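Local coordinates for protein abietadiene synthase, chloroplastic (Abies grandis, PDB 3S9V) that is a chloroplastic member of the terpene synthase family, a largely helical chain with an N-terminal and a metal-binding terpene synthase region, at residues Asn86-Gly91 against Tyr102-Ala107; Cys111-Thr116 against Pro156-Glu161; Val80-Gln85 against Gly259-Cys264; Glu51-Ala56 against Trp93-Tyr98; Ser205-Gln210 against Leu448-Tyr453. All blocks are in the same frame, centred on the assembly; numbering follows the deposited sequence.

From the N terminus, contact 4 opens first, at 51-56, followed by contact 3 on helix 77-85 and contact 1 just after it. Contact 4 closes at 93-98, crossing both, and contact 1 closes directly afterwards on helix 101-117. The same helix opens contact 2, which closes on helix 151-164. Contact 5 opens at 205-210, contact 3 closes at 259-264, and contact 5 closes last at 448-453, so the two cross. Contacts 1 and 2 lie in series, both within the span of contact 3. Together they tie successive helices of one helical lobe to each other, to their connecting loops and, through contact 5, to the small hairpin at 447-453.

Contact 1: residues Asn86-Gly91 against Tyr102-Ala107; sequences NQLKDG and YDRILA
The van der Waals part of this contact is the L88 methyl over R104. CD1 sits over the centre of one face of the guanidinium, 3.4 Å from R104 CZ, and the two side chains cross at about a right angle. The R104 side chain, rising from helix 101-117, bends at its second torsion (chi2 -55°), which brings the guanidinium under the L88 methyl.

The charged part is weaker. D90 OD1 comes to the edge of the same guanidinium, near its plane, but stays 3.9 Å from R104 NH1, a long salt bridge with the carboxylate and guanidinium planes turned 75° apart. Both groups have closer polar partners in the loop between the segments: D90 OD2 bonds to the hydroxyl of S92, and R104 NH2 gives a hydrogen bond to the carbonyl O of E95. NH1 adds a weak bond to S92 OG.

The arrangement joins the loop after helix 77-85 to the next helix, 101-117, in an all-helical lobe, consistent with the alpha-barrel architecture of the non-catalytic domains in plant terpene synthases. Here the arginine of the later helix meets the connecting loop at its beta turn.

Bonds within the loop shape it. L88 to G91 form a type I beta turn, closed by G91 N to L88 O at 3.0 Å, and G91 has a positive phi that suits glycine. Q87 reaches forward to the end of the turn, its NE2 2.9 Å from G91 O and lying above the carbonyl plane; the same nitrogen also bonds to Q124 O, which links the loop to the start of helix 122-136.

Contact 2: residues Cys111-Thr116 against Pro156-Glu161; sequences CIITLT and PAMLKE
I113 makes a buried helix-to-helix packing contact with M158 and E161, joining helix 101-117 to helix 151-164. One methyl does all the touching: CD1 of I113 lies 3.8 Å from M158 CB, 4.1 Å from E161 CB and 3.5 Å from the carbonyl O of M158. It thus lodges between two residues one turn apart. An extended second torsion (chi2 176°) carries this methyl straight out toward the partner helix; the nearest CA pair, I113 and E161, is 7.9 Å apart.

The two segments run in broadly the same direction, while helix 122-136, which lies between them in sequence, covers I112 and L115 on one helix and L159 on the other. This layering is consistent with an alpha/alpha-barrel.

E161 contributes its aliphatic CB here and sends its carboxylate on to R64, where OE1 forms a salt bridge; R64 also packs on I113, so the apolar contact is bordered by an ion pair. On the earlier helix, T116 OG1 donates to I112 O at 2.7 Å, an oxygen that also accepts the usual helical bond from T116 N.

Contact 3: residues Val80-Gln85 against Gly259-Cys264; sequences VEWILQ and GNHVPC
W82 of helix 77-85 packs against N260 and H261 in the loop that follows helix 245-258, tying an early helix of the alpha-helical lobe, consistent with the alpha-barrel domains of plant terpene synthases, to a much later part of the chain, within the terpene synthase N-terminal family region. The tight side is the indole face. H261 CB sits over the five-membered ring, 3.8 Å from its centroid and only 6° off the normal, a CH-pi contact. The imidazole itself meets the indole obliquely. W82 is swung toward the loop by CG standing opposite its backbone N (chi1 -176°), and its CB lies 3.3 Å from the carbonyl O of N260.

P54 touches H261, and T59 of helix 56-62 touches both W82 and H261, so other parts of the lobe close round this aromatic pair. V262, next after H261, is fastened there through hydrogen bonds to T59 OG1 and the backbone of S55.

The outer side is looser. N260 is partly exposed, and its amide stands at the indole edge nearly perpendicular to the ring, with ND2 3.7 Å from W82 CD1. What steadies the amide is its own neighbour: H261 ND1 donates to N260 OD1 at 2.9 Å, with an N-H...O angle of 154°.

Contact 4: residues Glu51-Ala56 against Trp93-Tyr98; sequences ETNPSA and WGEGFY
N53 donates from ND2 to E95 OE2 at 2.7 Å, the direct polar bond between these two loops. The N-H...O angle is 141°, and the donor takes the carboxylate's anti lone pair, on the side away from OE1. The same oxygen accepts from a water (3.1 Å from E95 OE2) that also donates to P54 O at 2.6 Å, so bond and water bridge together tie the glutamate to the N53 side chain and the P54 carbonyl. Beside them A56 CB packs on W93 CB (4.0 Å) and against the backbone N of G94 (3.9 Å).

A second shell fixes both partners. E95 bends at its second torsion (chi2 40°), and its OE1 accepts from F97 N at 3.2 Å, which holds the carboxylate from its own loop. N53 OD1 bonds to the backbone N of M454. W93 is held by NE1 donating to I83 O.

The touching parts run nearly opposite to each other. They join the loops leading into helices 56-62, N-capped by S55, and 101-117 of the helical, probably alpha-barrel, domain. A56 and W93 pack on helix 101-117, A56 also on helix 77-85, and N53 against strand 452-453.

Contact 5: residues Ser205-Gln210 against Leu448-Tyr453; sequences SLEGLQ and LGKTVY
E207 OE2 is gripped by two groups, K450 NZ at 2.8 Å and the hydroxyl of Y57. The lysine bond is part of a salt bridge and uses the carboxylate's syn lone pair, on the side of OE1. The side chains come from opposite directions. K450 is curled rather than extended: after an anti first torsion it bends at each of the next three, so that NZ arrives at the acid while its CE rests 3.7 Å from S205 CB. The ammonium has further partners in Y204, whose carbonyl O accepts a hydrogen bond and whose ring makes a cation-pi contact. In this buried setting the paired charges and their surrounding partners would favour a charged lysine and carboxylate.

E207 sits in a 3-10 segment, 206-208, in which G208 N bonds to S205 O at 3.1 Å. Q210 NE2 closes back on E207 O at 2.8 Å, almost straight at 175°, which steadies the backbone carrying the acid.

K450 lies in the connection between the antiparallel strands 447-448 and 452-453, so the salt bridge fastens this hairpin to the helical lobe. Around E207 gather helix 232-242, V154 of helix 151-164 and W61 of helix 56-62, and Y57 of that last helix packs against K450 and T451.

Contact 1: residues Asn86-Gly91 against Tyr102-Ala107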
# COMPACT_ATOMS: atom_id res chain seq x y z
N ASN A 86 12.80 35.43 8.88
CA ASN A 86 11.67 34.61 8.43
C ASN A 86 10.30 34.81 9.06
O ASN A 86 9.49 33.87 9.10
CB ASN A 86 12.05 33.13 8.53
CG ASN A 86 12.96 32.71 7.39
OD1 ASN A 86 12.48 32.39 6.30
ND2 ASN A 86 14.26 32.72 7.63
N GLN A 87 10.04 36.01 9.54
CA GLN A 87 8.74 36.30 10.11
C GLN A 87 7.80 36.54 8.93
O GLN A 87 8.22 37.07 7.90
CB GLN A 87 8.81 37.54 11.00
CG GLN A 87 7.50 37.93 11.65
CD GLN A 87 7.63 39.13 12.55
OE1 GLN A 87 8.30 40.11 12.20
NE2 GLN A 87 6.99 39.08 13.71
N LEU A 88 6.54 36.13 9.06
CA LEU A 88 5.56 36.30 7.98
C LEU A 88 4.94 37.70 7.99
O LEU A 88 5.12 38.46 8.95
CB LEU A 88 4.47 35.23 8.10
CG LEU A 88 4.97 33.78 8.11
CD1 LEU A 88 3.78 32.84 8.27
CD2 LEU A 88 5.72 33.46 6.82
N LYS A 89 4.20 38.03 6.94
CA LYS A 89 3.56 39.34 6.80
C LYS A 89 2.58 39.71 7.90
O LYS A 89 2.46 40.88 8.25
CB LYS A 89 2.85 39.45 5.44
CG LYS A 89 3.79 39.52 4.26
CD LYS A 89 3.04 39.69 2.95
CE LYS A 89 4.01 39.81 1.78
NZ LYS A 89 3.31 39.97 0.49
N ASP A 90 1.86 38.74 8.43
CA ASP A 90 0.89 39.02 9.49
C ASP A 90 1.55 39.09 10.87
O ASP A 90 0.88 39.29 11.88
CB ASP A 90 -0.22 37.97 9.48
CG ASP A 90 0.29 36.56 9.78
OD1 ASP A 90 -0.53 35.61 9.78
OD2 ASP A 90 1.51 36.39 10.01
N GLY A 91 2.87 38.93 10.91
CA GLY A 91 3.59 39.02 12.18
C GLY A 91 3.85 37.70 12.87
O GLY A 91 4.53 37.64 13.89
N TYR A 102 -2.76 26.73 15.68
CA TYR A 102 -1.86 26.23 16.73
C TYR A 102 -0.39 26.41 16.37
O TYR A 102 0.40 26.90 17.16
CB TYR A 102 -2.13 24.75 17.01
CG TYR A 102 -3.47 24.49 17.66
CD1 TYR A 102 -4.38 23.61 17.07
CD2 TYR A 102 -3.82 25.10 18.86
CE1 TYR A 102 -5.61 23.35 17.67
CE2 TYR A 102 -5.05 24.85 19.47
CZ TYR A 102 -5.94 23.97 18.86
OH TYR A 102 -7.16 23.70 19.44
N ASP A 103 -0.04 25.99 15.15
CA ASP A 103 1.32 26.10 14.63
C ASP A 103 1.84 27.54 14.73
O ASP A 103 2.90 27.78 15.30
CB ASP A 103 1.32 25.62 13.17
CG ASP A 103 2.69 25.69 12.49
OD1 ASP A 103 3.62 24.94 12.89
OD2 ASP A 103 2.84 26.48 11.53
N ARG A 104 1.07 28.49 14.20
CA ARG A 104 1.48 29.89 14.23
C ARG A 104 1.66 30.50 15.62
O ARG A 104 2.66 31.16 15.88
CB ARG A 104 0.51 30.75 13.42
CG ARG A 104 0.43 30.38 11.94
CD ARG A 104 1.80 30.41 11.27
NE ARG A 104 1.72 30.01 9.87
CZ ARG A 104 1.15 30.74 8.92
NH1 ARG A 104 0.61 31.92 9.21
NH2 ARG A 104 1.10 30.29 7.67
N ILE A 105 0.70 30.28 16.52
CA ILE A 105 0.85 30.85 17.86
C ILE A 105 1.96 30.17 18.65
O ILE A 105 2.58 30.79 19.51
CB ILE A 105 -0.46 30.75 18.70
CG1 ILE A 105 -0.91 29.30 18.82
CG2 ILE A 105 -1.53 31.61 18.06
CD1 ILE A 105 -2.10 29.12 19.73
N LEU A 106 2.22 28.89 18.35
CA LEU A 106 3.29 28.15 19.02
C LEU A 106 4.63 28.73 18.60
O LEU A 106 5.46 29.08 19.43
CB LEU A 106 3.24 26.67 18.63
CG LEU A 106 4.38 25.80 19.18
CD1 LEU A 106 4.13 25.56 20.66
CD2 LEU A 106 4.44 24.47 18.44
N ALA A 107 4.82 28.84 17.29
CA ALA A 107 6.07 29.38 16.75
C ALA A 107 6.29 30.84 17.11
O ALA A 107 7.41 31.24 17.44
CB ALA A 107 6.10 29.20 15.23

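Contact 2: residues Cys111-Thr116 against Pro156-Glu161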
# COMPACT_ATOMS: atom_id res chain seq x y z
N CYS A 111 9.39 32.32 19.21
CA CYS A 111 10.33 33.29 18.64
C CYS A 111 10.39 34.60 19.42
O CYS A 111 11.46 35.19 19.57
CB CYS A 111 9.98 33.56 17.17
SG CYS A 111 10.26 32.15 16.10
N ILE A 112 9.25 35.06 19.92
CA ILE A 112 9.19 36.29 20.69
C ILE A 112 10.00 36.16 21.97
O ILE A 112 10.71 37.09 22.37
CB ILE A 112 7.73 36.64 21.05
CG1 ILE A 112 7.02 37.19 19.81
CG2 ILE A 112 7.68 37.61 22.20
CD1 ILE A 112 5.54 37.36 20.01
N ILE A 113 9.92 35.00 22.61
CA ILE A 113 10.66 34.78 23.84
C ILE A 113 12.17 34.79 23.56
O ILE A 113 12.94 35.40 24.30
CB ILE A 113 10.23 33.45 24.49
CG1 ILE A 113 8.80 33.60 25.02
CG2 ILE A 113 11.20 33.04 25.60
CD1 ILE A 113 8.21 32.33 25.61
N THR A 114 12.59 34.14 22.48
CA THR A 114 14.01 34.07 22.12
C THR A 114 14.60 35.42 21.70
O THR A 114 15.72 35.75 22.09
CB THR A 114 14.24 33.05 20.98
OG1 THR A 114 13.75 31.77 21.40
CG2 THR A 114 15.72 32.94 20.65
N LEU A 115 13.87 36.19 20.91
CA LEU A 115 14.37 37.50 20.51
C LEU A 115 14.44 38.42 21.74
O LEU A 115 15.37 39.22 21.88
CB LEU A 115 13.49 38.12 19.43
CG LEU A 115 13.42 37.33 18.11
CD1 LEU A 115 12.57 38.09 17.11
CD2 LEU A 115 14.82 37.12 17.57
N THR A 116 13.46 38.29 22.63
CA THR A 116 13.44 39.09 23.84
C THR A 116 14.67 38.74 24.69
O THR A 116 15.32 39.62 25.24
CB THR A 116 12.15 38.82 24.68
OG1 THR A 116 11.00 39.28 23.97
CG2 THR A 116 12.22 39.54 26.01
N PRO A 156 1.71 25.90 27.05
CA PRO A 156 1.51 26.60 28.32
C PRO A 156 2.83 26.85 29.06
O PRO A 156 2.98 27.84 29.78
CB PRO A 156 0.57 25.69 29.09
CG PRO A 156 -0.19 24.99 28.00
CD PRO A 156 0.89 24.67 27.00
N ALA A 157 3.78 25.95 28.88
CA ALA A 157 5.08 26.09 29.52
C ALA A 157 5.73 27.41 29.10
O ALA A 157 6.35 28.08 29.92
CB ALA A 157 5.98 24.92 29.15
N MET A 158 5.58 27.78 27.84
CA MET A 158 6.15 29.03 27.35
C MET A 158 5.28 30.21 27.79
O MET A 158 5.79 31.32 27.98
CB MET A 158 6.29 29.03 25.82
CG MET A 158 7.37 28.09 25.27
SD MET A 158 7.75 28.40 23.52
CE MET A 158 6.15 28.04 22.78
N LEU A 159 3.98 29.98 27.94
CA LEU A 159 3.08 31.05 28.40
C LEU A 159 3.58 31.53 29.76
O LEU A 159 3.62 32.74 30.02
CB LEU A 159 1.63 30.55 28.55
CG LEU A 159 0.75 30.54 27.30
CD1 LEU A 159 -0.64 30.01 27.64
CD2 LEU A 159 0.66 31.94 26.73
N LYS A 160 3.97 30.59 30.61
CA LYS A 160 4.48 30.91 31.94
C LYS A 160 5.82 31.64 31.84
O LYS A 160 6.08 32.55 32.62
CB LYS A 160 4.63 29.63 32.77
CG LYS A 160 3.31 28.91 32.99
CD LYS A 160 3.46 27.58 33.72
CE LYS A 160 3.86 27.77 35.16
NZ LYS A 160 3.81 26.48 35.91
N GLU A 161 6.66 31.25 30.88
CA GLU A 161 7.95 31.92 30.71
C GLU A 161 7.67 33.37 30.36
O GLU A 161 8.19 34.29 30.98
CB GLU A 161 8.76 31.32 29.56
CG GLU A 161 9.14 29.84 29.66
CD GLU A 161 10.18 29.45 28.60
OE1 GLU A 161 11.37 29.79 28.79
OE2 GLU A 161 9.80 28.83 27.58

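Contact 3: residues Val80-Gln85 against Gly259-Cys264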
# COMPACT_ATOMS: atom_id res chain seq x y z
N VAL A 80 19.48 32.80 15.24
CA VAL A 80 18.82 34.03 15.67
C VAL A 80 18.53 34.87 14.43
O VAL A 80 17.44 35.43 14.28
CB VAL A 80 19.70 34.84 16.63
CG1 VAL A 80 19.09 36.23 16.86
CG2 VAL A 80 19.82 34.11 17.95
N GLU A 81 19.51 34.95 13.53
CA GLU A 81 19.34 35.70 12.31
C GLU A 81 18.22 35.08 11.48
O GLU A 81 17.43 35.79 10.86
CB GLU A 81 20.64 35.71 11.50
CG GLU A 81 20.57 36.54 10.22
CD GLU A 81 20.42 38.04 10.50
OE1 GLU A 81 19.93 38.76 9.60
OE2 GLU A 81 20.79 38.49 11.60
N TRP A 82 18.14 33.75 11.47
CA TRP A 82 17.09 33.08 10.71
C TRP A 82 15.72 33.56 11.19
O TRP A 82 14.83 33.84 10.39
CB TRP A 82 17.16 31.56 10.88
CG TRP A 82 16.14 30.86 10.04
CD1 TRP A 82 16.29 30.47 8.74
CD2 TRP A 82 14.79 30.57 10.39
NE1 TRP A 82 15.10 29.97 8.26
CE2 TRP A 82 14.16 30.02 9.25
CE3 TRP A 82 14.04 30.74 11.56
CZ2 TRP A 82 12.82 29.63 9.25
CZ3 TRP A 82 12.70 30.35 11.56
CH2 TRP A 82 12.10 29.81 10.41
N ILE A 83 15.56 33.65 12.50
CA ILE A 83 14.30 34.09 13.08
C ILE A 83 13.99 35.50 12.60
O ILE A 83 12.88 35.78 12.15
CB ILE A 83 14.37 34.07 14.62
CG1 ILE A 83 14.54 32.63 15.10
CG2 ILE A 83 13.12 34.69 15.20
CD1 ILE A 83 14.88 32.50 16.57
N LEU A 84 14.98 36.38 12.67
CA LEU A 84 14.81 37.77 12.24
C LEU A 84 14.41 37.91 10.77
O LEU A 84 13.68 38.83 10.40
CB LEU A 84 16.10 38.55 12.48
CG LEU A 84 16.57 38.72 13.92
CD1 LEU A 84 17.95 39.38 13.94
CD2 LEU A 84 15.57 39.57 14.68
N GLN A 85 14.88 37.00 9.94
CA GLN A 85 14.61 37.04 8.51
C GLN A 85 13.39 36.26 8.03
O GLN A 85 12.97 36.43 6.88
CB GLN A 85 15.83 36.51 7.76
CG GLN A 85 17.15 37.12 8.18
CD GLN A 85 17.41 38.45 7.51
OE1 GLN A 85 16.64 39.40 7.66
NE2 GLN A 85 18.52 38.53 6.78
N GLY A 259 22.18 24.18 7.82
CA GLY A 259 22.88 25.44 7.95
C GLY A 259 22.49 26.47 9.00
O GLY A 259 23.25 26.69 9.95
N ASN A 260 21.32 27.10 8.86
CA ASN A 260 20.92 28.13 9.82
C ASN A 260 19.57 27.92 10.51
O ASN A 260 19.04 28.85 11.12
CB ASN A 260 20.93 29.49 9.11
CG ASN A 260 19.94 29.55 7.96
OD1 ASN A 260 19.40 28.53 7.53
ND2 ASN A 260 19.70 30.76 7.44
N HIS A 261 19.03 26.71 10.41
CA HIS A 261 17.76 26.40 11.06
C HIS A 261 17.63 24.88 11.25
O HIS A 261 18.48 24.12 10.79
CB HIS A 261 16.58 26.89 10.21
CG HIS A 261 16.50 26.24 8.86
ND1 HIS A 261 17.18 26.71 7.76
CD2 HIS A 261 15.87 25.11 8.46
CE1 HIS A 261 16.97 25.90 6.73
NE2 HIS A 261 16.18 24.92 7.13
N VAL A 262 16.58 24.46 11.94
CA VAL A 262 16.33 23.04 12.18
C VAL A 262 14.86 22.67 11.99
O VAL A 262 13.98 23.53 12.03
CB VAL A 262 16.71 22.65 13.61
CG1 VAL A 262 18.14 23.05 13.90
CG2 VAL A 262 15.76 23.31 14.58
N PRO A 263 14.58 21.37 11.75
CA PRO A 263 13.21 20.86 11.56
C PRO A 263 12.65 20.49 12.95
O PRO A 263 13.32 20.74 13.97
CB PRO A 263 13.42 19.63 10.69
CG PRO A 263 14.75 19.11 11.19
CD PRO A 263 15.58 20.37 11.31
N CYS A 264 11.46 19.90 13.02
CA CYS A 264 10.91 19.54 14.33
C CYS A 264 11.28 18.12 14.75
O CYS A 264 10.87 17.65 15.81
CB CYS A 264 9.39 19.74 14.37
SG CYS A 264 8.44 18.80 13.19

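Contact 4: residues Glu51-Ala56 against Trp93-Tyr98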
# COMPACT_ATOMS: atom_id res chain seq x y z
N GLU A 51 14.54 15.31 3.61
CA GLU A 51 14.24 16.65 3.15
C GLU A 51 12.95 17.13 3.81
O GLU A 51 11.93 16.45 3.76
CB GLU A 51 14.07 16.67 1.63
CG GLU A 51 15.39 16.56 0.88
CD GLU A 51 16.37 17.63 1.30
OE1 GLU A 51 15.98 18.82 1.32
OE2 GLU A 51 17.54 17.29 1.59
N THR A 52 13.02 18.29 4.44
CA THR A 52 11.86 18.85 5.10
C THR A 52 12.04 20.35 5.27
O THR A 52 13.09 20.91 4.95
CB THR A 52 11.64 18.18 6.49
OG1 THR A 52 10.45 18.70 7.08
CG2 THR A 52 12.81 18.46 7.40
N ASN A 53 11.00 21.00 5.77
CA ASN A 53 11.01 22.44 5.95
C ASN A 53 11.54 22.84 7.34
O ASN A 53 11.64 22.01 8.25
CB ASN A 53 9.59 22.97 5.77
CG ASN A 53 8.63 22.44 6.82
OD1 ASN A 53 8.66 21.26 7.17
ND2 ASN A 53 7.78 23.31 7.33
N PRO A 54 11.89 24.12 7.50
CA PRO A 54 12.39 24.60 8.78
C PRO A 54 11.26 24.67 9.80
O PRO A 54 10.10 24.86 9.43
CB PRO A 54 12.95 25.97 8.44
CG PRO A 54 12.10 26.42 7.32
CD PRO A 54 11.95 25.19 6.48
N SER A 55 11.60 24.49 11.06
CA SER A 55 10.63 24.58 12.14
C SER A 55 10.96 25.85 12.92
O SER A 55 11.93 25.88 13.68
CB SER A 55 10.72 23.38 13.08
OG SER A 55 9.86 23.55 14.19
N ALA A 56 10.20 26.91 12.69
CA ALA A 56 10.47 28.16 13.38
C ALA A 56 10.52 27.92 14.89
O ALA A 56 11.38 28.45 15.59
CB ALA A 56 9.41 29.19 13.03
N TRP A 93 5.09 33.49 12.89
CA TRP A 93 6.19 32.65 12.41
C TRP A 93 5.53 31.28 12.23
O TRP A 93 4.52 30.99 12.88
CB TRP A 93 7.31 32.52 13.44
CG TRP A 93 8.33 33.62 13.40
CD1 TRP A 93 9.44 33.68 12.61
CD2 TRP A 93 8.33 34.80 14.19
NE1 TRP A 93 10.14 34.83 12.87
CE2 TRP A 93 9.48 35.54 13.84
CE3 TRP A 93 7.47 35.31 15.17
CZ2 TRP A 93 9.79 36.76 14.43
CZ3 TRP A 93 7.78 36.53 15.77
CH2 TRP A 93 8.94 37.24 15.39
N GLY A 94 6.09 30.46 11.35
CA GLY A 94 5.52 29.14 11.13
C GLY A 94 5.55 28.83 9.65
O GLY A 94 6.18 29.56 8.88
N GLU A 95 4.87 27.78 9.24
CA GLU A 95 4.86 27.42 7.84
C GLU A 95 3.85 28.28 7.06
O GLU A 95 2.64 28.20 7.29
CB GLU A 95 4.54 25.93 7.68
CG GLU A 95 4.76 25.39 6.27
CD GLU A 95 6.01 25.95 5.61
OE1 GLU A 95 5.92 27.02 4.98
OE2 GLU A 95 7.09 25.34 5.74
N GLY A 96 4.35 29.11 6.16
CA GLY A 96 3.47 29.96 5.37
C GLY A 96 2.61 29.15 4.41
O GLY A 96 1.43 29.44 4.22
N PHE A 97 3.21 28.13 3.80
CA PHE A 97 2.52 27.27 2.85
C PHE A 97 1.16 26.78 3.33
O PHE A 97 0.22 26.66 2.54
CB PHE A 97 3.38 26.05 2.51
CG PHE A 97 2.73 25.11 1.53
CD1 PHE A 97 2.74 25.39 0.16
CD2 PHE A 97 2.07 23.98 1.97
CE1 PHE A 97 2.11 24.55 -0.74
CE2 PHE A 97 1.43 23.13 1.07
CZ PHE A 97 1.45 23.41 -0.28
N TYR A 98 1.05 26.48 4.62
CA TYR A 98 -0.20 25.97 5.18
C TYR A 98 -0.50 26.56 6.55
O TYR A 98 0.25 26.36 7.51
CB TYR A 98 -0.13 24.45 5.29
CG TYR A 98 -1.42 23.82 5.75
CD1 TYR A 98 -2.38 23.40 4.83
CD2 TYR A 98 -1.68 23.66 7.11
CE1 TYR A 98 -3.57 22.82 5.26
CE2 TYR A 98 -2.87 23.09 7.55
CZ TYR A 98 -3.81 22.67 6.62
OH TYR A 98 -4.98 22.08 7.05
O HOH W 1 8.56 26.53 8.25

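Contact 5: residues Ser205-Gln210 against Leu448-Tyr453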
# COMPACT_ATOMS: atom_id res chain seq x y z
N SER A 205 8.96 16.12 23.80
CA SER A 205 8.67 17.49 24.22
C SER A 205 9.15 17.84 25.63
O SER A 205 8.41 18.43 26.42
CB SER A 205 7.16 17.77 24.08
OG SER A 205 6.40 16.58 24.10
N LEU A 206 10.40 17.50 25.91
CA LEU A 206 11.00 17.79 27.21
C LEU A 206 11.11 19.29 27.49
O LEU A 206 11.20 19.69 28.65
CB LEU A 206 12.39 17.15 27.30
CG LEU A 206 12.40 15.64 27.52
CD1 LEU A 206 13.79 15.08 27.27
CD2 LEU A 206 11.96 15.35 28.94
N GLU A 207 11.11 20.11 26.44
CA GLU A 207 11.21 21.54 26.63
C GLU A 207 10.00 22.06 27.42
O GLU A 207 10.04 23.16 27.99
CB GLU A 207 11.33 22.27 25.28
CG GLU A 207 10.08 22.27 24.43
CD GLU A 207 10.01 21.11 23.46
OE1 GLU A 207 10.62 20.05 23.74
OE2 GLU A 207 9.32 21.24 22.42
N GLY A 208 8.95 21.26 27.48
CA GLY A 208 7.76 21.65 28.22
C GLY A 208 7.58 20.91 29.53
O GLY A 208 6.53 21.02 30.17
N LEU A 209 8.59 20.15 29.94
CA LEU A 209 8.53 19.39 31.19
C LEU A 209 9.74 19.69 32.08
O LEU A 209 10.00 18.99 33.06
CB LEU A 209 8.51 17.89 30.87
CG LEU A 209 7.44 17.44 29.89
CD1 LEU A 209 7.80 16.07 29.36
CD2 LEU A 209 6.07 17.44 30.57
N GLN A 210 10.47 20.75 31.73
CA GLN A 210 11.66 21.16 32.46
C GLN A 210 11.51 21.41 33.96
O GLN A 210 12.50 21.42 34.68
CB GLN A 210 12.23 22.43 31.83
CG GLN A 210 12.56 22.32 30.37
CD GLN A 210 13.16 23.59 29.85
OE1 GLN A 210 14.25 23.98 30.26
NE2 GLN A 210 12.45 24.25 28.95
N LEU A 448 1.68 16.73 10.40
CA LEU A 448 1.60 17.31 11.73
C LEU A 448 2.50 16.64 12.76
O LEU A 448 2.34 15.46 13.07
CB LEU A 448 0.15 17.29 12.23
CG LEU A 448 -0.13 18.11 13.49
CD1 LEU A 448 0.34 19.55 13.29
CD2 LEU A 448 -1.62 18.08 13.82
N GLY A 449 3.45 17.40 13.29
CA GLY A 449 4.34 16.89 14.31
C GLY A 449 4.28 17.90 15.45
O GLY A 449 3.20 18.36 15.80
N LYS A 450 5.43 18.25 16.02
CA LYS A 450 5.47 19.24 17.08
C LYS A 450 4.96 20.52 16.40
O LYS A 450 4.38 21.40 17.03
CB LYS A 450 6.92 19.44 17.54
CG LYS A 450 7.13 20.51 18.61
CD LYS A 450 6.58 20.08 19.97
CE LYS A 450 7.32 18.87 20.52
NZ LYS A 450 8.78 19.14 20.68
N THR A 451 5.19 20.59 15.09
CA THR A 451 4.78 21.72 14.26
C THR A 451 4.30 21.17 12.92
O THR A 451 4.35 19.96 12.69
CB THR A 451 5.96 22.66 13.94
OG1 THR A 451 6.88 21.97 13.08
CG2 THR A 451 6.69 23.08 15.23
N VAL A 452 3.83 22.04 12.04
CA VAL A 452 3.41 21.59 10.72
C VAL A 452 4.68 21.46 9.89
O VAL A 452 5.49 22.39 9.83
CB VAL A 452 2.47 22.59 10.03
CG1 VAL A 452 2.29 22.20 8.57
CG2 VAL A 452 1.11 22.61 10.72
N TYR A 453 4.88 20.32 9.25
CA TYR A 453 6.06 20.14 8.43
C TYR A 453 5.71 19.56 7.06
O TYR A 453 4.60 19.08 6.85
CB TYR A 453 7.11 19.28 9.16
CG TYR A 453 6.71 17.84 9.42
CD1 TYR A 453 7.22 16.81 8.64
CD2 TYR A 453 5.85 17.50 10.46
CE1 TYR A 453 6.90 15.49 8.88
CE2 TYR A 453 5.52 16.16 10.72
CZ TYR A 453 6.06 15.16 9.92
OH TYR A 453 5.78 13.82 10.15